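Local coordinates for uncharacterized protein (Legionella longbeachae NSW150, PDB 4JZA), which probably dephosphorylates phosphatidylinositol 3-phosphate as a phosphoinositide phosphatase, and may act on host lipids during Legionella infection, at residues A[772-784]-A[797-809]. Residues are numbered along the deposited sequence; the frame is centred on the assembly and turned at random.
Sequences EATNSVYGRLRSF and IVSTTVEEWTKLF
Glu804 sends CG anti to its backbone N and stays extended beyond it, while Arg780 bends at chi2 (-71°); together these torsions lay the guanidinium against the carboxylate. The resulting salt bridge is side-on and two-fold: Arg780 NE reaches Glu804 OE1 at 2.9 Å, and Arg780 NH2 reaches Glu804 OE2 at 2.7 Å. The two groups are not coplanar, their planes standing 68° apart, and both nitrogens meet the oxygens from above the carboxylate plane, although OE1 itself lies in the guanidinium plane. Ser776 OG donates to the anti lone pair of Glu804 OE1 at 2.7 Å, giving that oxygen two donors, which would be expected to favour its charged form. The methylenes of Arg780 run alongside Thr801 in the opposite direction, with CD 3.4 Å from Thr801 OG1.

The two helices run nearly antiparallel, at 165° between segment directions with axes 10.5 Å apart, and form a helical hairpin in the phosphoinositide phosphatase C-terminal domain. Knobs-into-holes packing is met twice: Arg780 sits among Thr800, Thr801, Glu804 and Trp805, and Trp805 among Ser776, Val777, Arg780 and Leu781. Val777 CG2 lies over one face of the indole, toward the rim, and Thr801 CG2 of its own helix over the opposite one, also toward the rim, with Leu781 CG in plane at its edge; Trp805 NE1 makes a weak bond to Ser776 O at 3.3 Å. Leu698 and Leu701 of helix 676-702 touch Val777 and Trp805, both of them buried. Near the turn, Phe784 CZ meets Ile797 CG2 and Val798 CG2, both at 3.8 Å, and Phe794 packs edge-to-face with the Phe784 ring.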
# COMPACT_ATOMS: atom_id res chain seq x y z
N GLU A 772 35.69 -30.53 26.10
CA GLU A 772 36.30 -29.35 25.58
C GLU A 772 36.09 -29.22 24.05
O GLU A 772 35.71 -28.15 23.54
CB GLU A 772 37.78 -29.40 25.89
CG GLU A 772 38.51 -28.05 25.86
CD GLU A 772 40.04 -28.19 25.98
OE1 GLU A 772 40.76 -27.18 25.86
OE2 GLU A 772 40.54 -29.33 26.15
N ALA A 773 36.29 -30.31 23.32
CA ALA A 773 36.20 -30.25 21.88
C ALA A 773 34.78 -30.04 21.38
O ALA A 773 34.53 -29.20 20.50
CB ALA A 773 36.79 -31.49 21.27
N THR A 774 33.84 -30.81 21.91
CA THR A 774 32.41 -30.59 21.60
C THR A 774 32.00 -29.15 21.83
O THR A 774 31.38 -28.52 20.95
CB THR A 774 31.51 -31.51 22.43
OG1 THR A 774 31.79 -32.88 22.11
CG2 THR A 774 30.06 -31.21 22.15
N ASN A 775 32.38 -28.58 22.95
CA ASN A 775 32.11 -27.12 23.16
C ASN A 775 32.81 -26.19 22.21
O ASN A 775 32.29 -25.11 21.93
CB ASN A 775 32.51 -26.64 24.55
CG ASN A 775 31.56 -27.08 25.62
OD1 ASN A 775 30.40 -27.46 25.40
ND2 ASN A 775 32.08 -27.11 26.79
N SER A 776 34.00 -26.54 21.74
CA SER A 776 34.67 -25.69 20.78
C SER A 776 33.99 -25.81 19.42
O SER A 776 33.75 -24.79 18.74
CB SER A 776 36.14 -26.03 20.70
OG SER A 776 36.72 -25.36 19.64
N VAL A 777 33.60 -27.02 19.02
CA VAL A 777 32.92 -27.15 17.74
C VAL A 777 31.56 -26.40 17.72
O VAL A 777 31.30 -25.56 16.87
CB VAL A 777 32.77 -28.63 17.36
CG1 VAL A 777 31.82 -28.82 16.19
CG2 VAL A 777 34.14 -29.18 16.97
N TYR A 778 30.70 -26.71 18.68
CA TYR A 778 29.38 -26.10 18.77
C TYR A 778 29.46 -24.62 19.07
O TYR A 778 28.79 -23.78 18.42
CB TYR A 778 28.55 -26.76 19.88
CG TYR A 778 28.07 -28.19 19.63
CD1 TYR A 778 28.35 -28.86 18.45
CD2 TYR A 778 27.32 -28.86 20.61
CE1 TYR A 778 27.90 -30.15 18.25
CE2 TYR A 778 26.85 -30.15 20.40
CZ TYR A 778 27.16 -30.80 19.23
OH TYR A 778 26.70 -32.08 19.02
N GLY A 779 30.26 -24.28 20.06
CA GLY A 779 30.39 -22.87 20.49
C GLY A 779 30.91 -21.92 19.43
O GLY A 779 30.41 -20.84 19.24
N ARG A 780 31.94 -22.31 18.73
CA ARG A 780 32.51 -21.43 17.71
C ARG A 780 31.63 -21.29 16.50
O ARG A 780 31.42 -20.16 16.02
CB ARG A 780 33.87 -21.94 17.22
CG ARG A 780 34.92 -21.93 18.29
CD ARG A 780 35.34 -20.53 18.62
NE ARG A 780 36.29 -20.54 19.71
CZ ARG A 780 36.92 -19.48 20.19
NH1 ARG A 780 36.71 -18.31 19.69
NH2 ARG A 780 37.82 -19.59 21.13
N LEU A 781 31.15 -22.43 15.99
CA LEU A 781 30.23 -22.41 14.89
C LEU A 781 29.01 -21.60 15.27
O LEU A 781 28.52 -20.80 14.48
CB LEU A 781 29.84 -23.81 14.48
CG LEU A 781 30.93 -24.42 13.60
CD1 LEU A 781 30.76 -25.92 13.42
CD2 LEU A 781 30.96 -23.78 12.23
N ARG A 782 28.50 -21.75 16.48
CA ARG A 782 27.31 -21.00 16.82
C ARG A 782 27.64 -19.52 16.88
O ARG A 782 26.79 -18.65 16.61
CB ARG A 782 26.68 -21.51 18.10
CG ARG A 782 25.45 -20.77 18.62
CD ARG A 782 25.15 -21.21 20.08
NE ARG A 782 24.25 -22.35 20.02
CZ ARG A 782 24.45 -23.56 20.52
NH1 ARG A 782 25.50 -23.92 21.29
NH2 ARG A 782 23.51 -24.44 20.27
N SER A 783 28.88 -19.19 17.16
CA SER A 783 29.27 -17.77 17.21
C SER A 783 29.09 -17.03 15.87
O SER A 783 29.02 -15.82 15.86
CB SER A 783 30.68 -17.57 17.78
OG SER A 783 31.69 -17.52 16.78
N PHE A 784 29.00 -17.76 14.76
CA PHE A 784 28.71 -17.16 13.44
C PHE A 784 27.24 -16.85 13.17
O PHE A 784 26.94 -16.15 12.21
CB PHE A 784 29.16 -18.07 12.29
CG PHE A 784 30.62 -18.28 12.22
CD1 PHE A 784 31.45 -17.28 11.78
CD2 PHE A 784 31.16 -19.48 12.54
CE1 PHE A 784 32.81 -17.47 11.67
CE2 PHE A 784 32.53 -19.69 12.46
CZ PHE A 784 33.35 -18.68 12.02
N ILE A 797 36.99 -14.25 13.47
CA ILE A 797 36.45 -15.42 14.19
C ILE A 797 36.91 -16.70 13.53
O ILE A 797 37.18 -17.68 14.21
CB ILE A 797 34.94 -15.45 14.26
CG1 ILE A 797 34.40 -14.23 14.99
CG2 ILE A 797 34.49 -16.69 15.03
CD1 ILE A 797 32.87 -14.15 15.04
N VAL A 798 36.95 -16.71 12.21
CA VAL A 798 37.50 -17.86 11.51
C VAL A 798 38.94 -18.12 12.01
O VAL A 798 39.27 -19.25 12.40
CB VAL A 798 37.48 -17.65 9.99
CG1 VAL A 798 38.29 -18.72 9.26
CG2 VAL A 798 36.07 -17.67 9.50
N SER A 799 39.77 -17.08 11.98
CA SER A 799 41.16 -17.16 12.45
C SER A 799 41.26 -17.87 13.81
O SER A 799 41.97 -18.86 13.98
CB SER A 799 41.75 -15.75 12.58
OG SER A 799 43.12 -15.76 12.25
N THR A 800 40.50 -17.36 14.78
CA THR A 800 40.54 -17.88 16.13
C THR A 800 40.03 -19.31 16.24
O THR A 800 40.57 -20.16 16.96
CB THR A 800 39.62 -17.01 16.99
OG1 THR A 800 39.98 -15.66 16.83
CG2 THR A 800 39.69 -17.37 18.46
N THR A 801 38.94 -19.57 15.54
CA THR A 801 38.34 -20.88 15.54
C THR A 801 39.31 -21.89 14.91
O THR A 801 39.48 -22.97 15.47
CB THR A 801 37.03 -20.86 14.73
OG1 THR A 801 36.09 -19.94 15.31
CG2 THR A 801 36.44 -22.26 14.66
N VAL A 802 39.94 -21.56 13.77
CA VAL A 802 40.88 -22.49 13.15
C VAL A 802 42.05 -22.73 14.11
O VAL A 802 42.53 -23.85 14.24
CB VAL A 802 41.40 -22.04 11.75
CG1 VAL A 802 42.46 -22.99 11.21
CG2 VAL A 802 40.26 -21.99 10.74
N GLU A 803 42.49 -21.70 14.80
CA GLU A 803 43.62 -21.89 15.70
C GLU A 803 43.24 -22.81 16.81
O GLU A 803 43.98 -23.76 17.14
CB GLU A 803 44.18 -20.57 16.24
CG GLU A 803 45.55 -20.25 15.65
CD GLU A 803 45.94 -18.76 15.73
OE1 GLU A 803 45.16 -17.96 16.31
OE2 GLU A 803 47.04 -18.40 15.23
N GLU A 804 42.05 -22.56 17.37
CA GLU A 804 41.61 -23.33 18.48
C GLU A 804 41.38 -24.78 18.05
O GLU A 804 41.83 -25.71 18.73
CB GLU A 804 40.37 -22.74 19.05
CG GLU A 804 39.66 -23.62 20.06
CD GLU A 804 38.65 -22.83 20.85
OE1 GLU A 804 37.39 -23.05 20.77
OE2 GLU A 804 39.14 -21.91 21.54
N TRP A 805 40.74 -25.00 16.92
CA TRP A 805 40.51 -26.39 16.50
C TRP A 805 41.80 -27.07 16.11
O TRP A 805 41.97 -28.24 16.38
CB TRP A 805 39.53 -26.49 15.34
CG TRP A 805 38.12 -26.08 15.69
CD1 TRP A 805 37.59 -25.93 16.92
CD2 TRP A 805 37.09 -25.77 14.76
NE1 TRP A 805 36.28 -25.53 16.82
CE2 TRP A 805 35.95 -25.43 15.50
CE3 TRP A 805 37.02 -25.76 13.38
CZ2 TRP A 805 34.76 -25.08 14.90
CZ3 TRP A 805 35.83 -25.43 12.80
CH2 TRP A 805 34.72 -25.09 13.56
N THR A 806 42.72 -26.34 15.49
CA THR A 806 43.96 -26.94 15.08
C THR A 806 44.74 -27.41 16.31
O THR A 806 45.28 -28.48 16.30
CB THR A 806 44.76 -25.99 14.19
OG1 THR A 806 44.05 -25.78 12.96
CG2 THR A 806 46.08 -26.57 13.87
N LYS A 807 44.74 -26.62 17.38
CA LYS A 807 45.40 -27.02 18.61
C LYS A 807 44.82 -28.30 19.23
O LYS A 807 45.55 -29.27 19.53
CB LYS A 807 45.29 -25.92 19.62
CG LYS A 807 46.63 -25.46 20.13
CD LYS A 807 46.84 -23.98 19.76
CE LYS A 807 48.15 -23.41 20.32
NZ LYS A 807 47.92 -22.10 21.00
N LEU A 808 43.51 -28.31 19.42
CA LEU A 808 42.82 -29.53 19.84
C LEU A 808 43.19 -30.73 19.00
O LEU A 808 43.42 -31.77 19.53
CB LEU A 808 41.31 -29.35 19.83
CG LEU A 808 40.82 -28.35 20.90
CD1 LEU A 808 39.39 -27.88 20.62
CD2 LEU A 808 40.94 -28.93 22.30
N PHE A 809 43.27 -30.57 17.68
CA PHE A 809 43.67 -31.67 16.77
C PHE A 809 45.10 -32.15 17.00
O PHE A 809 45.35 -33.34 17.19
CB PHE A 809 43.47 -31.25 15.29
CG PHE A 809 44.06 -32.22 14.30
CD1 PHE A 809 43.55 -33.52 14.16
CD2 PHE A 809 45.13 -31.84 13.51
CE1 PHE A 809 44.11 -34.43 13.26
CE2 PHE A 809 45.70 -32.74 12.63
CZ PHE A 809 45.18 -34.04 12.51